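Local coordinates for alpha-amylase (Eisenia fetida, PDB 6M4K), which probably hydrolyses internal alpha-1,4-glucosidic linkages of starch-like polysaccharides, as a calcium- and chloride-dependent alpha-amylase of glycoside hydrolase family 13, at residues P14-I19 and W36-N41; C43-S48 and L94-Y99; Y392-F397 and D451-D456. One frame throughout, in Å; residues are numbered along the deposited sequence.

Interaction 1: residues P14-I19 and W36-N41; sequences PGRDVI and WLADHN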
loop_
_atom_site.group_PDB
_atom_site.type_symbol
_atom_site.label_atom_id
_atom_site.label_comp_id
_atom_site.label_asym_id
_atom_site.label_seq_id
_atom_site.Cartn_x
_atom_site.Cartn_y
_atom_site.Cartn_z
ATOM N N PRO A 14 16.775 -11.641 -3.491
ATOM C CA PRO A 14 17.850 -10.666 -3.293
ATOM C C PRO A 14 17.659 -9.455 -4.195
ATOM O O PRO A 14 17.281 -9.578 -5.359
ATOM C CB PRO A 14 19.111 -11.451 -3.676
ATOM C CG PRO A 14 18.758 -12.879 -3.391
ATOM C CD PRO A 14 17.295 -13.002 -3.735
ATOM N N GLY A 15 17.901 -8.278 -3.637
ATOM C CA GLY A 15 17.824 -7.046 -4.398
ATOM C C GLY A 15 16.427 -6.510 -4.614
ATOM O O GLY A 15 16.265 -5.551 -5.380
ATOM N N ARG A 16 15.415 -7.093 -3.972
ATOM C CA ARG A 16 14.036 -6.642 -4.107
ATOM C C ARG A 16 13.440 -6.409 -2.727
ATOM O O ARG A 16 13.758 -7.118 -1.768
ATOM C CB ARG A 16 13.193 -7.678 -4.855
ATOM C CG ARG A 16 13.806 -8.053 -6.174
ATOM C CD ARG A 16 12.964 -9.024 -6.956
ATOM N NE ARG A 16 13.642 -9.401 -8.193
ATOM C CZ ARG A 16 13.267 -10.389 -8.999
ATOM N NH1 ARG A 16 12.193 -11.119 -8.714
ATOM N NH2 ARG A 16 13.963 -10.641 -10.102
ATOM N N ASP A 17 12.546 -5.421 -2.632
ATOM C CA ASP A 17 12.000 -5.043 -1.333
ATOM C C ASP A 17 10.623 -4.376 -1.421
ATOM O O ASP A 17 9.737 -4.659 -0.613
ATOM C CB ASP A 17 13.013 -4.119 -0.634
ATOM C CG ASP A 17 12.686 -3.866 0.817
ATOM O OD1 ASP A 17 12.427 -4.841 1.563
ATOM O OD2 ASP A 17 12.704 -2.690 1.233
ATOM N N VAL A 18 10.437 -3.464 -2.372
ATOM C CA VAL A 18 9.245 -2.615 -2.420
ATOM C C VAL A 18 8.085 -3.404 -3.007
ATOM O O VAL A 18 8.262 -4.194 -3.935
ATOM C CB VAL A 18 9.565 -1.358 -3.253
ATOM C CG1 VAL A 18 8.318 -0.506 -3.462
ATOM C CG2 VAL A 18 10.654 -0.545 -2.589
ATOM N N ILE A 19 6.888 -3.194 -2.475
ATOM C CA ILE A 19 5.706 -3.857 -3.017
ATOM C C ILE A 19 4.759 -2.825 -3.636
ATOM O O ILE A 19 4.877 -1.616 -3.411
ATOM C CB ILE A 19 5.014 -4.745 -1.972
ATOM C CG1 ILE A 19 4.478 -3.894 -0.833
ATOM C CG2 ILE A 19 6.015 -5.800 -1.442
ATOM C CD1 ILE A 19 3.572 -4.664 0.117
ATOM N N TRP A 36 7.547 -7.489 -15.740
ATOM C CA TRP A 36 8.007 -6.109 -15.631
ATOM C C TRP A 36 8.471 -5.802 -14.212
ATOM O O TRP A 36 9.527 -5.188 -14.006
ATOM C CB TRP A 36 6.880 -5.154 -16.065
ATOM C CG TRP A 36 7.358 -3.736 -16.230
ATOM C CD1 TRP A 36 7.729 -3.122 -17.402
ATOM C CD2 TRP A 36 7.555 -2.766 -15.191
ATOM N NE1 TRP A 36 8.133 -1.833 -17.148
ATOM C CE2 TRP A 36 8.040 -1.587 -15.801
ATOM C CE3 TRP A 36 7.355 -2.775 -13.805
ATOM C CZ2 TRP A 36 8.349 -0.432 -15.068
ATOM C CZ3 TRP A 36 7.660 -1.634 -13.076
ATOM C CH2 TRP A 36 8.156 -0.475 -13.710
ATOM N N LEU A 37 7.688 -6.230 -13.223
ATOM C CA LEU A 37 8.040 -5.995 -11.830
ATOM C C LEU A 37 9.355 -6.665 -11.460
ATOM O O LEU A 37 10.185 -6.063 -10.775
ATOM C CB LEU A 37 6.920 -6.486 -10.924
ATOM C CG LEU A 37 5.645 -5.651 -11.019
ATOM C CD1 LEU A 37 4.466 -6.420 -10.438
ATOM C CD2 LEU A 37 5.815 -4.327 -10.293
ATOM N N ALA A 38 9.554 -7.913 -11.894
ATOM C CA ALA A 38 10.822 -8.592 -11.630
ATOM C C ALA A 38 11.988 -7.853 -12.277
ATOM O O ALA A 38 13.031 -7.654 -11.648
ATOM C CB ALA A 38 10.750 -10.041 -12.123
ATOM N N ASP A 39 11.818 -7.425 -13.532
ATOM C CA ASP A 39 12.884 -6.713 -14.235
ATOM C C ASP A 39 13.254 -5.413 -13.538
ATOM O O ASP A 39 14.389 -4.938 -13.677
ATOM C CB ASP A 39 12.469 -6.417 -15.680
ATOM C CG ASP A 39 12.369 -7.666 -16.539
ATOM O OD1 ASP A 39 12.870 -8.731 -16.126
ATOM O OD2 ASP A 39 11.794 -7.565 -17.641
ATOM N N HIS A 40 12.315 -4.816 -12.803
ATOM C CA HIS A 40 12.545 -3.576 -12.080
ATOM C C HIS A 40 12.747 -3.804 -10.594
ATOM O O HIS A 40 12.796 -2.842 -9.817
ATOM C CB HIS A 40 11.424 -2.581 -12.372
ATOM C CG HIS A 40 11.435 -2.109 -13.788
ATOM N ND1 HIS A 40 10.927 -2.863 -14.822
ATOM C CD2 HIS A 40 11.964 -0.998 -14.354
ATOM C CE1 HIS A 40 11.111 -2.222 -15.964
ATOM N NE2 HIS A 40 11.738 -1.088 -15.706
ATOM N N ASN A 41 12.886 -5.061 -10.191
ATOM C CA ASN A 41 13.298 -5.410 -8.835
ATOM C C ASN A 41 12.339 -4.896 -7.764
ATOM O O ASN A 41 12.748 -4.448 -6.691
ATOM C CB ASN A 41 14.762 -5.067 -8.583
ATOM C CG ASN A 41 15.669 -5.996 -9.339
ATOM O OD1 ASN A 41 15.610 -7.204 -9.142
ATOM N ND2 ASN A 41 16.444 -5.462 -10.263
HETATM O O HOH W 1 15.499 -8.753 -12.156
HETATM O O HOH W 2 12.497 -3.135 -4.305
#

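Interaction 2: residues C43-S48 and L94-Y99; sequences CGVQVS and LGVYIY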
loop_
_atom_site.group_PDB
_atom_site.type_symbol
_atom_site.label_atom_id
_atom_site.label_comp_id
_atom_site.label_asym_id
_atom_site.label_seq_id
_atom_site.Cartn_x
_atom_site.Cartn_y
_atom_site.Cartn_z
ATOM N N CYS A 43 9.473 -6.404 -5.151
ATOM C CA CYS A 43 9.389 -7.692 -4.460
ATOM C C CYS A 43 8.042 -8.389 -4.577
ATOM O O CYS A 43 7.996 -9.627 -4.494
ATOM C CB CYS A 43 9.680 -7.505 -2.972
ATOM S SG CYS A 43 9.391 -8.995 -1.920
ATOM N N GLY A 44 6.945 -7.655 -4.716
ATOM C CA GLY A 44 5.655 -8.314 -4.631
ATOM C C GLY A 44 4.512 -7.356 -4.881
ATOM O O GLY A 44 4.700 -6.144 -5.043
ATOM N N VAL A 45 3.310 -7.927 -4.863
ATOM C CA VAL A 45 2.081 -7.260 -5.293
ATOM C C VAL A 45 0.993 -7.529 -4.273
ATOM O O VAL A 45 0.738 -8.688 -3.932
ATOM C CB VAL A 45 1.610 -7.797 -6.659
ATOM C CG1 VAL A 45 0.238 -7.216 -7.023
ATOM C CG2 VAL A 45 2.624 -7.474 -7.714
ATOM N N GLN A 46 0.330 -6.473 -3.811
ATOM C CA GLN A 46 -0.911 -6.624 -3.068
ATOM C C GLN A 46 -2.065 -6.662 -4.061
ATOM O O GLN A 46 -2.207 -5.752 -4.886
ATOM C CB GLN A 46 -1.106 -5.441 -2.129
ATOM C CG GLN A 46 -2.325 -5.543 -1.250
ATOM C CD GLN A 46 -2.510 -4.310 -0.423
ATOM O OE1 GLN A 46 -1.603 -3.911 0.314
ATOM N NE2 GLN A 46 -3.671 -3.670 -0.540
ATOM N N VAL A 47 -2.882 -7.706 -3.989
ATOM C CA VAL A 47 -3.989 -7.910 -4.921
ATOM C C VAL A 47 -5.308 -7.614 -4.220
ATOM O O VAL A 47 -5.465 -7.834 -3.013
ATOM C CB VAL A 47 -3.974 -9.336 -5.514
ATOM C CG1 VAL A 47 -2.661 -9.610 -6.217
ATOM C CG2 VAL A 47 -4.277 -10.400 -4.447
ATOM N N SER A 48 -6.283 -7.133 -5.002
ATOM C CA SER A 48 -7.606 -6.818 -4.478
ATOM C C SER A 48 -8.284 -8.086 -3.949
ATOM O O SER A 48 -7.918 -9.201 -4.340
ATOM C CB SER A 48 -8.457 -6.194 -5.591
ATOM O OG SER A 48 -8.072 -4.849 -5.838
ATOM N N LEU A 94 8.748 -16.102 -10.989
ATOM C CA LEU A 94 9.567 -14.936 -11.305
ATOM C C LEU A 94 10.133 -14.245 -10.077
ATOM O O LEU A 94 10.851 -13.251 -10.222
ATOM C CB LEU A 94 8.748 -13.922 -12.105
ATOM C CG LEU A 94 8.490 -14.328 -13.551
ATOM C CD1 LEU A 94 7.355 -13.501 -14.126
ATOM C CD2 LEU A 94 9.755 -14.124 -14.361
ATOM N N GLY A 95 9.820 -14.727 -8.877
ATOM C CA GLY A 95 10.305 -14.090 -7.675
ATOM C C GLY A 95 9.591 -12.806 -7.314
ATOM O O GLY A 95 10.200 -11.916 -6.700
ATOM N N VAL A 96 8.321 -12.680 -7.691
ATOM C CA VAL A 96 7.478 -11.538 -7.339
ATOM C C VAL A 96 6.265 -12.124 -6.630
ATOM O O VAL A 96 5.488 -12.871 -7.237
ATOM C CB VAL A 96 7.069 -10.730 -8.576
ATOM C CG1 VAL A 96 6.151 -9.587 -8.173
ATOM C CG2 VAL A 96 8.307 -10.188 -9.284
ATOM N N TYR A 97 6.116 -11.825 -5.347
ATOM C CA TYR A 97 5.167 -12.552 -4.512
ATOM C C TYR A 97 3.820 -11.838 -4.401
ATOM O O TYR A 97 3.665 -10.681 -4.800
ATOM C CB TYR A 97 5.806 -12.868 -3.156
ATOM C CG TYR A 97 7.081 -13.657 -3.373
ATOM C CD1 TYR A 97 7.069 -14.830 -4.125
ATOM C CD2 TYR A 97 8.300 -13.193 -2.910
ATOM C CE1 TYR A 97 8.227 -15.543 -4.373
ATOM C CE2 TYR A 97 9.476 -13.915 -3.146
ATOM C CZ TYR A 97 9.415 -15.082 -3.876
ATOM O OH TYR A 97 10.582 -15.779 -4.115
ATOM N N ILE A 98 2.835 -12.554 -3.860
ATOM C CA ILE A 98 1.434 -12.134 -3.869
ATOM C C ILE A 98 0.942 -12.008 -2.435
ATOM O O ILE A 98 0.997 -12.978 -1.663
ATOM C CB ILE A 98 0.556 -13.124 -4.652
ATOM C CG1 ILE A 98 1.023 -13.240 -6.104
ATOM C CG2 ILE A 98 -0.922 -12.717 -4.583
ATOM C CD1 ILE A 98 0.899 -11.950 -6.924
ATOM N N TYR A 99 0.418 -10.832 -2.091
ATOM C CA TYR A 99 -0.222 -10.588 -0.805
ATOM C C TYR A 99 -1.700 -10.334 -1.048
ATOM O O TYR A 99 -2.063 -9.436 -1.820
ATOM C CB TYR A 99 0.429 -9.399 -0.096
ATOM C CG TYR A 99 1.928 -9.526 -0.106
ATOM C CD1 TYR A 99 2.567 -10.502 0.647
ATOM C CD2 TYR A 99 2.703 -8.744 -0.950
ATOM C CE1 TYR A 99 3.947 -10.651 0.604
ATOM C CE2 TYR A 99 4.082 -8.888 -1.005
ATOM C CZ TYR A 99 4.693 -9.844 -0.224
ATOM O OH TYR A 99 6.063 -9.986 -0.281
HETATM O O HOH W 3 10.977 -10.807 -4.320
#

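Interaction 3: residues Y392-F397 and D451-D456; sequences YNMVRF and DVISCD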
loop_
_atom_site.group_PDB
_atom_site.type_symbol
_atom_site.label_atom_id
_atom_site.label_comp_id
_atom_site.label_asym_id
_atom_site.label_seq_id
_atom_site.Cartn_x
_atom_site.Cartn_y
_atom_site.Cartn_z
ATOM N N TYR A 392 10.170 4.056 -10.421
ATOM C CA TYR A 392 10.978 2.844 -10.533
ATOM C C TYR A 392 12.467 3.127 -10.418
ATOM O O TYR A 392 13.208 2.282 -9.906
ATOM C CB TYR A 392 10.601 1.973 -11.735
ATOM C CG TYR A 392 10.903 2.513 -13.122
ATOM C CD1 TYR A 392 12.204 2.630 -13.588
ATOM C CD2 TYR A 392 9.868 2.845 -13.984
ATOM C CE1 TYR A 392 12.468 3.099 -14.869
ATOM C CE2 TYR A 392 10.117 3.293 -15.270
ATOM C CZ TYR A 392 11.412 3.433 -15.698
ATOM O OH TYR A 392 11.654 3.900 -16.983
ATOM N N ASN A 393 12.931 4.309 -10.836
ATOM C CA ASN A 393 14.342 4.617 -10.632
ATOM C C ASN A 393 14.649 4.910 -9.170
ATOM O O ASN A 393 15.774 4.677 -8.718
ATOM C CB ASN A 393 14.792 5.752 -11.549
ATOM C CG ASN A 393 15.277 5.243 -12.891
ATOM O OD1 ASN A 393 15.249 4.038 -13.151
ATOM N ND2 ASN A 393 15.736 6.153 -13.747
ATOM N N MET A 394 13.667 5.403 -8.411
ATOM C CA MET A 394 13.862 5.534 -6.977
ATOM C C MET A 394 13.716 4.202 -6.252
ATOM O O MET A 394 14.289 4.043 -5.169
ATOM C CB MET A 394 12.949 6.605 -6.375
ATOM C CG MET A 394 13.401 8.035 -6.690
ATOM S SD MET A 394 15.111 8.387 -6.234
ATOM C CE MET A 394 15.091 8.010 -4.478
ATOM N N VAL A 395 12.990 3.242 -6.827
ATOM C CA VAL A 395 13.041 1.881 -6.299
ATOM C C VAL A 395 14.429 1.292 -6.493
ATOM O O VAL A 395 14.987 0.674 -5.578
ATOM C CB VAL A 395 11.937 1.025 -6.937
ATOM C CG1 VAL A 395 12.143 -0.475 -6.667
ATOM C CG2 VAL A 395 10.565 1.502 -6.454
ATOM N N ARG A 396 15.025 1.504 -7.669
ATOM C CA ARG A 396 16.408 1.087 -7.876
ATOM C C ARG A 396 17.350 1.780 -6.896
ATOM O O ARG A 396 18.220 1.127 -6.311
ATOM C CB ARG A 396 16.825 1.303 -9.337
ATOM C CG ARG A 396 18.246 0.823 -9.635
ATOM C CD ARG A 396 18.520 0.769 -11.124
ATOM N NE ARG A 396 18.448 2.108 -11.701
ATOM C CZ ARG A 396 18.698 2.396 -12.973
ATOM N NH1 ARG A 396 19.036 1.434 -13.821
ATOM N NH2 ARG A 396 18.614 3.656 -13.389
ATOM N N PHE A 397 17.181 3.094 -6.685
ATOM C CA PHE A 397 17.967 3.810 -5.681
ATOM C C PHE A 397 17.820 3.141 -4.322
ATOM O O PHE A 397 18.808 2.853 -3.644
ATOM C CB PHE A 397 17.481 5.267 -5.618
ATOM C CG PHE A 397 18.230 6.157 -4.637
ATOM C CD1 PHE A 397 18.015 6.057 -3.269
ATOM C CD2 PHE A 397 19.083 7.158 -5.101
ATOM C CE1 PHE A 397 18.669 6.889 -2.386
ATOM C CE2 PHE A 397 19.741 8.004 -4.225
ATOM C CZ PHE A 397 19.546 7.870 -2.866
ATOM N N ASP A 451 21.460 11.969 -13.064
ATOM C CA ASP A 451 20.271 12.138 -12.243
ATOM C C ASP A 451 19.231 11.103 -12.656
ATOM O O ASP A 451 18.648 11.190 -13.742
ATOM C CB ASP A 451 19.719 13.544 -12.429
ATOM C CG ASP A 451 18.324 13.684 -11.878
ATOM O OD1 ASP A 451 18.050 13.078 -10.817
ATOM O OD2 ASP A 451 17.491 14.372 -12.495
ATOM N N VAL A 452 18.969 10.129 -11.779
ATOM C CA VAL A 452 18.043 9.054 -12.127
ATOM C C VAL A 452 16.591 9.486 -12.061
ATOM O O VAL A 452 15.711 8.734 -12.495
ATOM C CB VAL A 452 18.298 7.755 -11.338
ATOM C CG1 VAL A 452 19.702 7.263 -11.589
ATOM C CG2 VAL A 452 18.039 7.965 -9.845
ATOM N N ILE A 453 16.314 10.687 -11.550
ATOM C CA ILE A 453 14.953 11.206 -11.629
ATOM C C ILE A 453 14.600 11.546 -13.073
ATOM O O ILE A 453 13.497 11.251 -13.537
ATOM C CB ILE A 453 14.777 12.421 -10.699
ATOM C CG1 ILE A 453 15.069 12.042 -9.242
ATOM C CG2 ILE A 453 13.371 13.015 -10.836
ATOM C CD1 ILE A 453 14.129 11.002 -8.678
ATOM N N SER A 454 15.534 12.176 -13.797
ATOM C CA SER A 454 15.292 12.636 -15.163
ATOM C C SER A 454 15.898 11.740 -16.235
ATOM O O SER A 454 15.448 11.796 -17.387
ATOM C CB SER A 454 15.827 14.066 -15.343
ATOM O OG SER A 454 17.230 14.137 -15.176
ATOM N N CYS A 455 16.885 10.920 -15.896
ATOM C CA CYS A 455 17.606 10.100 -16.859
ATOM C C CYS A 455 17.293 8.626 -16.636
ATOM O O CYS A 455 16.792 8.224 -15.581
ATOM C CB CYS A 455 19.114 10.329 -16.744
ATOM S SG CYS A 455 19.589 12.079 -16.795
ATOM N N ASP A 456 17.607 7.816 -17.648
ATOM C CA ASP A 456 17.291 6.394 -17.586
ATOM C C ASP A 456 18.327 5.621 -16.784
ATOM O O ASP A 456 17.981 4.661 -16.083
ATOM C CB ASP A 456 17.208 5.819 -18.998
ATOM C CG ASP A 456 16.124 6.468 -19.820
ATOM O OD1 ASP A 456 15.014 6.695 -19.287
ATOM O OD2 ASP A 456 16.386 6.761 -21.005
HETATM O O HOH W 4 14.144 4.684 -17.520
HETATM O O HOH W 5 15.824 3.433 -16.138
#

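Interaction 1: residues P14-I19 and W36-N41
Arg16 reaches across the end of helix 27-39 and is partly held there by the side chain of Asn41, which lies just beyond the helix end; this is the one direct hydrogen bond between residues 14-19 and 36-41. Its NE donates to Asn41 OD1 over 3.1 Å, with 158° at the hydrogen, and the oxygen lies near the guanidinium plane, at its edge. The two side chains cross at about a right angle, the guanidinium and amide planes 46° apart. Arg16 gets this far because its chain runs extended from CG to NE, and that puts the guanidinium over the last helical turn, one face against the backbone of Ala38. NH2 comes within 3.8 Å of Ala38 CB, while a water joins NH2 to Ala38 O, accepting from the first and donating to the second. Behind Arg16, Gly15 O packs on Asn41 CB at 3.6 Å.

Asn41, with positive phi, is the C-prime residue of a Schellman motif. Its own N bonds back to Ala38 O, an acceptor that therefore serves both the helix end and the water bound to NH2. A second water spans the backbones, accepting from Val18 N and donating to Asn41 O over 2.7 Å, at the point where the loop enters the first barrel strand, 19-22. Asn41 O is also met by Asn399 ND2, and the other end of the guanidinium, NH1, bonds to Leu94 O at the end of helix 81-93.

Arg16 thus spends its donors on carbonyl and amide oxygens and on water, two of them just beyond helix C-termini, where the dipole would probably favour a positive charge; within this contact it is held without a carboxylate.

Interaction 2: residues C43-S48 and L94-Y99
Four backbone hydrogen bonds join residues 43-48 to 94-99 in a parallel ladder: Tyr97 N to Cys43 O, Val45 N to Tyr97 O, Tyr99 N to Val45 O and Val47 N to Tyr99 O. The first uses a lone pair in the carbonyl plane, at 3.0 Å; the last, at 2.9 Å, runs nearly along the C=O axis. CA-H...O contacts lie between them, such as Gln46 CA to Tyr99 O at 3.3 Å. Where the ladder begins, a water donates to both Cys43 O and Gly95 O.

These are the second and third strands of the eight-stranded TIM barrel, 44-47 and 97-102, the axes of their paired segments 4.6 Å apart and 28° from parallel.

Val45 and Ile98 lie on one face, where Val96 and Val47 join them. Val47 CG1 meets Ile98 CG2 at 3.9 Å, the two side chains at about a right angle, and Val45 CG2 lies 4.1 Å from Val96 CG1.

On the other face, Tyr99 CG stands anti to its carbonyl carbon (chi1 -48°), swinging CE2 to 4.0 Å from Gly44 CA; with no side chain there, both the ring and Tyr97 O can approach. Tyr99 OH ends beside Cys43 SG, which is disulfide-bonded to Cys12.

Interaction 3: residues Y392-F397 and D451-D456
Asn393 anchors the buried side of this contact, its amide directed from helix 389-401 into the loop 451-456. ND2 donates to Val452 O over 2.9 Å at 163°, using a lone pair in the carbonyl plane, with the oxygen only 3° out of the amide plane; both flat groups are thus well set for the bond. Asn393 CB packs against Val452 CB at 4.0 Å. Beside it, Met394 CG, set anti to its carbonyl carbon, lies 3.6 Å from Ile453 CD1, and the bend at chi2 keeps SD against the same methyl.

Helix 389-401 is the last helix of the chain and packs against the barrel's helix 322-334; the loop belongs to the C-terminal all-beta domain, so the contact lies at the seam between the two. An Asx turn shapes the loop: Asp451 OD1 accepts from Ile453 N, and OD2 from Ser454 OG.

Toward Arg396 and Tyr392 the packing gives way to polar links and water. Arg396 NH2 donates to Asp456 O, also at 2.9 Å but with a more bent 144°. One water donates to both Asn393 OD1 and Asp456 O, and another joins Tyr392 OH to Asp456 OD1, which Ser465 OG also bonds. A leucine in place of Asn393 would probably leave Val452 O without its amide donor and this first water without one of its acceptors.

How the interactions relate
From the N terminus, interaction 1 closes first, bringing the end of helix 27-39 back onto the loop before strand 19-22. Interaction 2 opens almost at once, since that helix leads into strand 44-47, and it closes the longer excursion through helix 81-93 to strand 97-102. Interaction 3 comes far later, returning the beta-domain loop 451-456 to helix 389-401. The three follow in series, none nested or crossed. Interactions 1 and 2 touch, through Val18 O with Cys43 N and Leu37 with Val45; interactions 1 and 3 meet where His40 and Trp36 pack on Tyr392. Interactions 2 and 3 do not touch; interaction 1, which meets both, bridges barrel wall and domain seam.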